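Side-chain contacts in XPF endonuclease (Aeropyrum pernix, PDB 2BGW), which is probably a magnesium-dependent, structure-specific DNA endonuclease acting in nucleotide excision repair: residues A[15-20]-A[51-56]; A[83-88]-A[124-129]; A[138-141]-A[146-149]. One frame throughout, in Å; residues are numbered along the deposited sequence.

Contact 1 of 3, residues A[15-20]-A[51-56]; sequences VREERS and VERKTS. With MG (magnesium ion), chain E; SO4 (sulfate ion), chain G.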
ATOM      1  N   VAL A  15      15.736  -3.493   3.733  1.00 40.39           N
ATOM      2  CA  VAL A  15      16.872  -3.449   4.648  1.00 42.01           C
ATOM      3  C   VAL A  15      16.701  -2.485   5.823  1.00 42.83           C
ATOM      4  O   VAL A  15      17.016  -2.838   6.960  1.00 42.65           O
ATOM      5  CB  VAL A  15      18.154  -3.130   3.893  1.00 42.04           C
ATOM      6  CG1 VAL A  15      19.297  -2.834   4.879  1.00 42.95           C
ATOM      7  CG2 VAL A  15      18.494  -4.310   2.965  1.00 42.77           C
ATOM      8  N   ARG A  16      16.214  -1.274   5.545  1.00 44.13           N
ATOM      9  CA  ARG A  16      15.968  -0.277   6.594  1.00 45.61           C
ATOM     10  C   ARG A  16      15.091  -0.873   7.710  1.00 45.14           C
ATOM     11  O   ARG A  16      15.151  -0.431   8.856  1.00 45.74           O
ATOM     12  CB  ARG A  16      15.379   1.030   6.012  1.00 46.27           C
ATOM     13  CG  ARG A  16      16.399   1.942   5.222  1.00 47.45           C
ATOM     14  CD  ARG A  16      15.700   3.040   4.319  1.00 49.03           C
ATOM     15  NE  ARG A  16      16.609   4.161   3.925  1.00 54.76           N
ATOM     16  CZ  ARG A  16      16.290   5.219   3.138  1.00 57.69           C
ATOM     17  NH1 ARG A  16      15.059   5.368   2.610  1.00 58.68           N
ATOM     18  NH2 ARG A  16      17.220   6.144   2.865  1.00 57.75           N
ATOM     19  N   GLU A  17      14.325  -1.916   7.382  1.00 44.76           N
ATOM     20  CA  GLU A  17      13.429  -2.588   8.339  1.00 43.77           C
ATOM     21  C   GLU A  17      14.029  -3.813   8.989  1.00 43.62           C
ATOM     22  O   GLU A  17      13.669  -4.172  10.093  1.00 43.52           O
ATOM     23  CB  GLU A  17      12.155  -3.012   7.635  1.00 43.66           C
ATOM     24  CG  GLU A  17      11.307  -3.931   8.444  1.00 42.89           C
ATOM     25  CD  GLU A  17      10.590  -3.223   9.558  1.00 42.41           C
ATOM     26  OE1 GLU A  17      10.817  -2.012   9.740  1.00 42.29           O
ATOM     27  OE2 GLU A  17       9.788  -3.877  10.249  1.00 42.40           O
ATOM     28  N   GLU A  18      14.912  -4.478   8.264  1.00 43.73           N
ATOM     29  CA  GLU A  18      15.687  -5.623   8.745  1.00 44.06           C
ATOM     30  C   GLU A  18      15.977  -5.667  10.267  1.00 43.24           C
ATOM     31  O   GLU A  18      15.999  -6.740  10.854  1.00 42.99           O
ATOM     32  CB  GLU A  18      16.996  -5.618   7.963  1.00 43.76           C
ATOM     33  CG  GLU A  18      17.693  -6.937   7.796  1.00 45.61           C
ATOM     34  CD  GLU A  18      18.878  -6.835   6.832  1.00 46.27           C
ATOM     35  OE1 GLU A  18      19.063  -5.757   6.202  1.00 47.58           O
ATOM     36  OE2 GLU A  18      19.613  -7.848   6.699  1.00 50.20           O
ATOM     37  N   ARG A  19      16.203  -4.496  10.867  1.00 42.91           N
ATOM     38  CA  ARG A  19      16.563  -4.298  12.285  1.00 42.40           C
ATOM     39  C   ARG A  19      15.477  -4.723  13.281  1.00 42.05           C
ATOM     40  O   ARG A  19      15.790  -5.241  14.363  1.00 42.29           O
ATOM     41  CB  ARG A  19      16.846  -2.802  12.530  1.00 42.77           C
ATOM     42  N   SER A  20      14.216  -4.432  12.922  1.00 40.68           N
ATOM     43  CA  SER A  20      12.997  -4.779  13.649  1.00 39.08           C
ATOM     44  C   SER A  20      13.032  -6.095  14.384  1.00 38.06           C
ATOM     45  O   SER A  20      13.650  -7.046  13.920  1.00 37.71           O
ATOM     46  CB  SER A  20      11.872  -4.936  12.630  1.00 39.47           C
ATOM     47  OG  SER A  20      11.017  -3.821  12.587  1.00 41.26           O
ATOM     48  N   VAL A  51       3.572  -3.380   2.156  1.00 29.28           N
ATOM     49  CA  VAL A  51       3.319  -3.082   3.558  1.00 29.12           C
ATOM     50  C   VAL A  51       4.368  -2.097   4.046  1.00 29.81           C
ATOM     51  O   VAL A  51       5.579  -2.280   3.810  1.00 29.95           O
ATOM     52  CB  VAL A  51       3.394  -4.374   4.428  1.00 29.03           C
ATOM     53  CG1 VAL A  51       3.497  -4.057   5.923  1.00 27.54           C
ATOM     54  CG2 VAL A  51       2.209  -5.258   4.166  1.00 28.23           C
ATOM     55  N   GLU A  52       3.895  -1.064   4.731  1.00 30.14           N
ATOM     56  CA  GLU A  52       4.738  -0.025   5.295  1.00 31.19           C
ATOM     57  C   GLU A  52       4.474  -0.114   6.772  1.00 31.04           C
ATOM     58  O   GLU A  52       3.337  -0.025   7.193  1.00 31.67           O
ATOM     59  CB  GLU A  52       4.316   1.343   4.700  1.00 31.77           C
ATOM     60  CG  GLU A  52       4.965   2.614   5.241  1.00 34.12           C
ATOM     61  CD  GLU A  52       6.470   2.485   5.494  1.00 38.33           C
ATOM     62  OE1 GLU A  52       7.208   1.909   4.654  1.00 39.17           O
ATOM     63  OE2 GLU A  52       6.923   2.987   6.550  1.00 39.93           O
ATOM     64  N   ARG A  53       5.509  -0.358   7.560  1.00 31.39           N
ATOM     65  CA  ARG A  53       5.351  -0.550   9.008  1.00 31.53           C
ATOM     66  C   ARG A  53       5.748   0.712   9.716  1.00 32.24           C
ATOM     67  O   ARG A  53       6.805   1.260   9.445  1.00 32.53           O
ATOM     68  CB  ARG A  53       6.228  -1.679   9.526  1.00 30.75           C
ATOM     69  CG  ARG A  53       6.123  -1.882  11.007  1.00 30.29           C
ATOM     70  CD  ARG A  53       7.301  -2.680  11.521  1.00 29.90           C
ATOM     71  NE  ARG A  53       7.371  -2.727  12.981  1.00 29.76           N
ATOM     72  CZ  ARG A  53       8.378  -2.234  13.705  1.00 29.92           C
ATOM     73  NH1 ARG A  53       9.411  -1.659  13.110  1.00 27.67           N
ATOM     74  NH2 ARG A  53       8.365  -2.332  15.028  1.00 28.63           N
ATOM     75  N   LYS A  54       4.903   1.156  10.640  1.00 32.97           N
ATOM     76  CA  LYS A  54       5.149   2.378  11.394  1.00 33.23           C
ATOM     77  C   LYS A  54       4.664   2.244  12.826  1.00 32.84           C
ATOM     78  O   LYS A  54       3.533   1.806  13.061  1.00 32.63           O
ATOM     79  CB  LYS A  54       4.420   3.520  10.708  1.00 33.51           C
ATOM     80  CG  LYS A  54       5.324   4.615  10.319  1.00 35.07           C
ATOM     81  CD  LYS A  54       5.073   5.042   8.922  1.00 37.08           C
ATOM     82  CE  LYS A  54       6.370   5.541   8.356  1.00 39.51           C
ATOM     83  NZ  LYS A  54       6.039   6.423   7.246  1.00 41.43           N
ATOM     84  N   THR A  55       5.529   2.594  13.775  1.00 32.98           N
ATOM     85  CA  THR A  55       5.136   2.707  15.192  1.00 33.28           C
ATOM     86  C   THR A  55       4.152   3.867  15.317  1.00 34.16           C
ATOM     87  O   THR A  55       4.241   4.858  14.559  1.00 34.54           O
ATOM     88  CB  THR A  55       6.314   3.071  16.082  1.00 32.96           C
ATOM     89  OG1 THR A  55       6.977   4.194  15.507  1.00 33.31           O
ATOM     90  CG2 THR A  55       7.303   1.918  16.251  1.00 31.79           C
ATOM     91  N   SER A  56       3.212   3.781  16.250  1.00 34.59           N
ATOM     92  CA  SER A  56       2.193   4.814  16.269  1.00 35.75           C
ATOM     93  C   SER A  56       2.848   6.190  16.271  1.00 36.44           C
ATOM     94  O   SER A  56       2.374   7.106  15.576  1.00 36.62           O
ATOM     95  CB  SER A  56       1.227   4.664  17.430  1.00 35.80           C
ATOM     96  OG  SER A  56       1.905   4.211  18.580  1.00 36.97           O
TER
HETATM   97 MG    MG E1230       8.640   2.052   7.718  1.00 61.95          MG
HETATM   98  S   SO4 G1232      11.988  -0.459  15.238  1.00 60.75           S
HETATM   99  O1  SO4 G1232      12.017  -1.285  14.033  1.00 62.12           O
HETATM  100  O2  SO4 G1232      11.255   0.774  14.916  1.00 59.15           O
HETATM  101  O3  SO4 G1232      11.295  -1.165  16.330  1.00 60.83           O
HETATM  102  O4  SO4 G1232      13.387  -0.233  15.624  1.00 59.55           O

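Contact 2 of 3, residues A[83-88]-A[124-129]; sequences FIIVEG and KGTALV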
ATOM      1  N   PHE A  83      -0.898  -1.462   2.494  1.00 24.73           N
ATOM      2  CA  PHE A  83      -1.248  -1.543   3.906  1.00 24.90           C
ATOM      3  C   PHE A  83      -0.254  -0.743   4.640  1.00 25.31           C
ATOM      4  O   PHE A  83       0.948  -0.972   4.475  1.00 25.86           O
ATOM      5  CB  PHE A  83      -1.202  -2.977   4.440  1.00 24.44           C
ATOM      6  CG  PHE A  83      -2.369  -3.813   4.008  1.00 25.12           C
ATOM      7  CD1 PHE A  83      -2.229  -4.760   3.020  1.00 22.91           C
ATOM      8  CD2 PHE A  83      -3.631  -3.626   4.587  1.00 26.29           C
ATOM      9  CE1 PHE A  83      -3.316  -5.519   2.632  1.00 24.43           C
ATOM     10  CE2 PHE A  83      -4.736  -4.381   4.187  1.00 25.49           C
ATOM     11  CZ  PHE A  83      -4.573  -5.322   3.209  1.00 24.61           C
ATOM     12  N   ILE A  84      -0.736   0.216   5.431  1.00 25.85           N
ATOM     13  CA  ILE A  84       0.115   0.815   6.468  1.00 25.74           C
ATOM     14  C   ILE A  84      -0.285   0.220   7.780  1.00 25.89           C
ATOM     15  O   ILE A  84      -1.459   0.240   8.146  1.00 25.89           O
ATOM     16  CB  ILE A  84      -0.017   2.314   6.560  1.00 25.81           C
ATOM     17  CG1 ILE A  84       0.622   2.962   5.329  1.00 25.45           C
ATOM     18  CG2 ILE A  84       0.664   2.780   7.827  1.00 25.26           C
ATOM     19  CD1 ILE A  84       0.112   4.322   5.007  1.00 24.32           C
ATOM     20  N   ILE A  85       0.686  -0.354   8.466  1.00 26.23           N
ATOM     21  CA  ILE A  85       0.412  -0.995   9.726  1.00 27.39           C
ATOM     22  C   ILE A  85       0.908  -0.099  10.812  1.00 27.93           C
ATOM     23  O   ILE A  85       2.104   0.185  10.886  1.00 27.97           O
ATOM     24  CB  ILE A  85       1.111  -2.370   9.861  1.00 27.73           C
ATOM     25  CG1 ILE A  85       0.403  -3.416   8.986  1.00 27.29           C
ATOM     26  CG2 ILE A  85       1.165  -2.795  11.334  1.00 26.37           C
ATOM     27  CD1 ILE A  85       1.214  -4.657   8.778  1.00 26.95           C
ATOM     28  N   VAL A  86      -0.009   0.347  11.658  1.00 28.78           N
ATOM     29  CA  VAL A  86       0.382   1.210  12.760  1.00 29.72           C
ATOM     30  C   VAL A  86       0.518   0.415  14.057  1.00 30.42           C
ATOM     31  O   VAL A  86      -0.441  -0.181  14.576  1.00 30.04           O
ATOM     32  CB  VAL A  86      -0.549   2.395  12.902  1.00 29.93           C
ATOM     33  CG1 VAL A  86      -0.054   3.293  14.000  1.00 30.70           C
ATOM     34  CG2 VAL A  86      -0.638   3.170  11.574  1.00 29.44           C
ATOM     35  N   GLU A  87       1.747   0.399  14.548  1.00 31.27           N
ATOM     36  CA  GLU A  87       2.124  -0.415  15.683  1.00 32.74           C
ATOM     37  C   GLU A  87       2.149   0.402  16.985  1.00 33.65           C
ATOM     38  O   GLU A  87       2.990   1.317  17.146  1.00 33.81           O
ATOM     39  CB  GLU A  87       3.500  -1.007  15.399  1.00 32.80           C
ATOM     40  CG  GLU A  87       4.117  -1.853  16.486  1.00 33.89           C
ATOM     41  CD  GLU A  87       5.308  -2.612  15.949  1.00 37.30           C
ATOM     42  OE1 GLU A  87       5.093  -3.467  15.051  1.00 37.01           O
ATOM     43  OE2 GLU A  87       6.456  -2.347  16.402  1.00 36.44           O
ATOM     44  N   GLY A  88       1.253   0.054  17.911  1.00 33.80           N
ATOM     45  CA  GLY A  88       1.112   0.799  19.149  1.00 34.55           C
ATOM     46  C   GLY A  88      -0.145   1.649  19.100  1.00 35.44           C
ATOM     47  O   GLY A  88      -0.816   1.710  18.074  1.00 35.20           O
ATOM     48  N   LYS A 124       4.879  -8.373  17.368  1.00 32.54           N
ATOM     49  CA  LYS A 124       4.258  -9.685  17.189  1.00 31.57           C
ATOM     50  C   LYS A 124       2.929  -9.539  16.465  1.00 30.83           C
ATOM     51  O   LYS A 124       2.572 -10.366  15.649  1.00 30.82           O
ATOM     52  CB  LYS A 124       4.049 -10.356  18.550  1.00 31.62           C
ATOM     53  CG  LYS A 124       3.660 -11.800  18.481  1.00 31.73           C
ATOM     54  CD  LYS A 124       2.796 -12.192  19.643  1.00 32.92           C
ATOM     55  CE  LYS A 124       2.651 -13.713  19.731  1.00 34.43           C
ATOM     56  NZ  LYS A 124       1.549 -14.100  20.677  1.00 34.53           N
ATOM     57  N   GLY A 125       2.206  -8.475  16.768  1.00 30.04           N
ATOM     58  CA  GLY A 125       0.950  -8.222  16.101  1.00 29.82           C
ATOM     59  C   GLY A 125       1.174  -7.906  14.632  1.00 29.62           C
ATOM     60  O   GLY A 125       0.455  -8.388  13.753  1.00 29.64           O
ATOM     61  N   THR A 126       2.179  -7.084  14.364  1.00 29.34           N
ATOM     62  CA  THR A 126       2.518  -6.697  12.996  1.00 28.72           C
ATOM     63  C   THR A 126       2.956  -7.937  12.243  1.00 28.19           C
ATOM     64  O   THR A 126       2.490  -8.183  11.119  1.00 27.92           O
ATOM     65  CB  THR A 126       3.613  -5.631  12.984  1.00 28.67           C
ATOM     66  OG1 THR A 126       3.244  -4.603  13.917  1.00 29.02           O
ATOM     67  CG2 THR A 126       3.782  -5.032  11.601  1.00 27.44           C
ATOM     68  N   ALA A 127       3.797  -8.733  12.909  1.00 27.42           N
ATOM     69  CA  ALA A 127       4.261 -10.002  12.383  1.00 26.73           C
ATOM     70  C   ALA A 127       3.106 -10.980  12.098  1.00 26.72           C
ATOM     71  O   ALA A 127       3.116 -11.682  11.082  1.00 26.97           O
ATOM     72  CB  ALA A 127       5.249 -10.580  13.286  1.00 26.21           C
ATOM     73  N   LEU A 128       2.085 -10.981  12.941  1.00 26.23           N
ATOM     74  CA  LEU A 128       0.914 -11.789  12.653  1.00 26.65           C
ATOM     75  C   LEU A 128       0.123 -11.274  11.447  1.00 27.01           C
ATOM     76  O   LEU A 128      -0.286 -12.050  10.588  1.00 27.32           O
ATOM     77  CB  LEU A 128       0.025 -11.926  13.890  1.00 26.43           C
ATOM     78  CG  LEU A 128       0.701 -12.735  15.003  1.00 26.24           C
ATOM     79  CD1 LEU A 128       0.160 -12.376  16.375  1.00 26.24           C
ATOM     80  CD2 LEU A 128       0.564 -14.220  14.737  1.00 25.54           C
ATOM     81  N   VAL A 129      -0.079  -9.969  11.378  1.00 27.00           N
ATOM     82  CA  VAL A 129      -0.873  -9.374  10.319  1.00 27.19           C
ATOM     83  C   VAL A 129      -0.163  -9.578   8.997  1.00 27.79           C
ATOM     84  O   VAL A 129      -0.785  -9.904   7.982  1.00 27.87           O
ATOM     85  CB  VAL A 129      -1.083  -7.869  10.595  1.00 27.28           C
ATOM     86  CG1 VAL A 129      -1.807  -7.174   9.469  1.00 26.31           C
ATOM     87  CG2 VAL A 129      -1.868  -7.715  11.847  1.00 26.95           C
TER

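Contact 3 of 3, residues A[138-141]-A[146-149]; sequences TREG and VIHK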
ATOM      1  N   THR A 138      -1.886 -15.123  -1.312  1.00 28.72           N
ATOM      2  CA  THR A 138      -1.529 -16.340  -2.006  1.00 28.24           C
ATOM      3  C   THR A 138      -2.909 -17.007  -2.054  1.00 28.53           C
ATOM      4  O   THR A 138      -3.859 -16.278  -1.860  1.00 30.69           O
ATOM      5  CB  THR A 138      -0.491 -16.960  -1.162  1.00 27.94           C
ATOM      6  OG1 THR A 138       0.739 -16.295  -1.467  1.00 26.25           O
ATOM      7  CG2 THR A 138      -0.386 -18.384  -1.445  1.00 30.24           C
ATOM      8  N   ARG A 139      -3.128 -18.288  -2.293  1.00 27.12           N
ATOM      9  CA  ARG A 139      -4.561 -18.723  -2.416  1.00 26.49           C
ATOM     10  C   ARG A 139      -5.088 -18.445  -3.814  1.00 27.85           C
ATOM     11  O   ARG A 139      -5.158 -17.298  -4.247  1.00 28.10           O
ATOM     12  CB  ARG A 139      -5.542 -18.059  -1.434  1.00 25.61           C
ATOM     13  CG  ARG A 139      -5.427 -18.372   0.094  1.00 26.10           C
ATOM     14  CD  ARG A 139      -6.836 -18.392   0.818  1.00 24.85           C
ATOM     15  NE  ARG A 139      -6.744 -18.511   2.283  1.00 23.79           N
ATOM     16  CZ  ARG A 139      -7.736 -18.264   3.158  1.00 22.18           C
ATOM     17  NH1 ARG A 139      -8.932 -17.910   2.737  1.00 24.02           N
ATOM     18  NH2 ARG A 139      -7.536 -18.373   4.465  1.00 18.08           N
ATOM     19  N   GLU A 140      -5.445 -19.518  -4.519  1.00 29.24           N
ATOM     20  CA  GLU A 140      -5.889 -19.480  -5.902  1.00 30.37           C
ATOM     21  C   GLU A 140      -7.229 -20.135  -5.868  1.00 31.48           C
ATOM     22  O   GLU A 140      -7.436 -21.092  -5.122  1.00 32.64           O
ATOM     23  CB  GLU A 140      -5.005 -20.322  -6.768  1.00 30.14           C
ATOM     24  CG  GLU A 140      -3.760 -20.739  -6.118  1.00 32.64           C
ATOM     25  CD  GLU A 140      -2.851 -21.366  -7.103  1.00 36.31           C
ATOM     26  OE1 GLU A 140      -3.054 -22.558  -7.442  1.00 36.18           O
ATOM     27  OE2 GLU A 140      -1.943 -20.637  -7.548  1.00 37.89           O
ATOM     28  N   GLY A 141      -8.138 -19.662  -6.694  1.00 32.17           N
ATOM     29  CA  GLY A 141      -9.509 -19.589  -6.225  1.00 32.78           C
ATOM     30  C   GLY A 141     -10.375 -20.676  -6.696  1.00 32.70           C
ATOM     31  O   GLY A 141     -10.004 -21.394  -7.587  1.00 34.26           O
ATOM     32  N   VAL A 146     -10.594 -18.177 -12.075  1.00 32.78           N
ATOM     33  CA  VAL A 146      -9.546 -18.723 -12.920  1.00 32.58           C
ATOM     34  C   VAL A 146      -8.320 -18.654 -12.077  1.00 33.49           C
ATOM     35  O   VAL A 146      -8.284 -17.837 -11.191  1.00 34.07           O
ATOM     36  CB  VAL A 146      -9.363 -17.874 -14.184  1.00 32.07           C
ATOM     37  CG1 VAL A 146      -8.096 -18.291 -14.951  1.00 30.84           C
ATOM     38  CG2 VAL A 146     -10.597 -17.962 -15.033  1.00 29.52           C
ATOM     39  N   ILE A 147      -7.346 -19.524 -12.313  1.00 34.50           N
ATOM     40  CA  ILE A 147      -6.040 -19.415 -11.671  1.00 35.63           C
ATOM     41  C   ILE A 147      -5.071 -18.987 -12.774  1.00 37.59           C
ATOM     42  O   ILE A 147      -4.989 -19.659 -13.799  1.00 39.06           O
ATOM     43  CB  ILE A 147      -5.604 -20.774 -11.067  1.00 34.88           C
ATOM     44  CG1 ILE A 147      -6.621 -21.262 -10.038  1.00 34.65           C
ATOM     45  CG2 ILE A 147      -4.214 -20.714 -10.493  1.00 33.60           C
ATOM     46  CD1 ILE A 147      -6.430 -22.699  -9.606  1.00 33.25           C
ATOM     47  N   HIS A 148      -4.370 -17.868 -12.610  1.00 38.94           N
ATOM     48  CA  HIS A 148      -3.389 -17.458 -13.605  1.00 40.51           C
ATOM     49  C   HIS A 148      -2.036 -17.940 -13.176  1.00 41.07           C
ATOM     50  O   HIS A 148      -1.843 -18.279 -12.024  1.00 40.75           O
ATOM     51  CB  HIS A 148      -3.382 -15.943 -13.831  1.00 40.78           C
ATOM     52  CG  HIS A 148      -4.662 -15.419 -14.410  1.00 44.12           C
ATOM     53  ND1 HIS A 148      -4.871 -15.300 -15.771  1.00 47.33           N
ATOM     54  CD2 HIS A 148      -5.811 -15.005 -13.815  1.00 45.62           C
ATOM     55  CE1 HIS A 148      -6.093 -14.834 -15.988  1.00 47.24           C
ATOM     56  NE2 HIS A 148      -6.683 -14.647 -14.818  1.00 46.27           N
ATOM     57  N   LYS A 149      -1.109 -18.002 -14.123  1.00 42.55           N
ATOM     58  CA  LYS A 149       0.279 -18.278 -13.815  1.00 43.94           C
ATOM     59  C   LYS A 149       0.857 -16.980 -13.205  1.00 44.83           C
ATOM     60  O   LYS A 149       0.615 -15.869 -13.704  1.00 45.36           O
ATOM     61  CB  LYS A 149       1.009 -18.708 -15.088  1.00 44.30           C
TER

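Contact 1 of 3, residues A[15-20]-A[51-56]
Glu17 and Arg53 mark the nearest approach of the two backbones, CA to CA 8.4 Å, where the loop 15-20 passes beside strand 49-55 and side chains must bridge the gap. Arg53 does so with CG anti to its own N (chi1 178°) and the chain extended as far as NE, which sets its CD methylene beside Glu17 OE2, the nearest atom of that carboxylate. The two side chains cross at about a right angle with their flat ends turned 59° apart, and the salt bridge between Glu17 OE2 and Arg53 NH1 is long, 3.6 Å. Ser20, its OG lying over one guanidinium face, donates a hydrogen bond of 2.6 Å to Glu17 OE2 from above the carboxylate plane; Tyr43 OH bonds the same oxygen. Ser20 OG is also close to Arg53 NH1, but at too poor an angle to bond. Glu52, Arg53 and Lys54 form the ERK signature of the XPF nucleases, whose domain belongs to the PD-(D/E)XK clan. Glu52 OE2 binds the magnesium ion at 2.3 Å together with Asp42, and the backbone O of Arg53 lies 2.6 Å from the ion. While the Arg53 backbone faces the metal, its side chain meets a sulfate in plane at its edge: NH1 donates to O1 at 2.8 Å (148°), and NH2 reaches O3 more weakly. NH2 also pairs with Glu87 OE2 in a salt bridge, nearer than that to Glu17. A leucine in place of Arg53 would probably leave Glu87 and Glu17 without their positive mate and the sulfate without these donors.

Contact 2 of 3, residues A[83-88]-A[124-129]
Thr126 OG1 donates a hydrogen bond to Glu87 OE1 and forms another with the hydroxyl of Thr120, while Asp122 O is at most a weak alternative acceptor. The modelled 2.4 Å between Thr126 OG1 and Glu87 OE1 is shorter than is credible and says nothing about strength. Threonine suits the place because it offers a hydroxyl to the acid and a methyl to the apolar layer between helix and sheet. With OG1 beside the backbone N (chi1 -48°), CG2 is directed at Ile85, meeting its CG2 at 3.5 Å and its CD1 at 3.8 Å, the two side chains slanting past one another. Glu87 comes to the hydroxyl at about a right angle, its chain extended beyond CG. The carboxylate is buried, and partners on both oxygens, Thr126 on OE1 and Arg53 on OE2, probably limit how it turns. About a turn along the helix from Thr126, Val129 and Ile85 reach toward each other tip to tip, CG1 to CD1 at 4.0 Å, branched chains that fill the space between sheet and helix. Val51 and Ile130 also touch Ile85, while Val129 packs on Met118 and on Tyr103 of the second subunit. The axes of strand 83-87 and helix 124-129 come within 9.0 Å and run nearly antiparallel, at 157°. A helix laid against parallel neighbouring strands in this way, beside a metal site, is the alpha/beta layering of the PD-(D/E)XK nuclease core, here with a second subunit packed against the same helix.

Contact 3 of 3, residues A[138-141]-A[146-149]
Glu140 and Ile147 meet within the irregular loop that leads from helix 123-137 of the nuclease domain to helix 155-165 and the helix-hairpin-helix region. Neither segment is regular helix or strand; their CA atoms come nearest, 5.8 Å, at this pair. The apolar contact is between the branches of Ile147 and CB of Glu140: the side chains cross at about a right angle, and Glu140 CB is 3.8 Å from both CG1 and CG2 of the isoleucine. Ile147 holds CG2 anti to its backbone N and CG1 beside it (chi1 -59°), and this turns both branches to the glutamate. Where the polar end is concerned, the contact is by van der Waals touch alone, the Ile147 CG2 methyl lying 3.7 Å from Glu140 CD. A glutamate suits so exposed a loop, its CB serving as apolar surface while the carboxylate lies against the CG2 methyl. Backbone bonding comes from the N-terminal part of the chain, where Asp4 pairs with Glu140. Glu140 and Ile147 also touch a crystal neighbour, which may influence their conformation. At Gly141 the backbone N lies 4.0 Å from Ile147 CG1.

From the N terminus the three contacts follow in series, none enclosing or crossing another. Contact 1 closes a loop of 30 residues that holds helix 22-28 and strands 32-36 and 43-46, tying the turn after strand 10-14 to strand 49-55. Contact 2 closes 35 residues, with helix 99-112 and strand 116-120, and binds strand 81-87 to helix 123-137. As strands 49-55 and 81-87 are sheet neighbours, these two contacts touch, their centres 10 Å apart, and the pairing of Arg53 with Glu87 connects them beside the metal site. Contact 3 spans just four residues in the loop after helix 123-137; its centre is 29 Å and 26 Å from those of contacts 1 and 2.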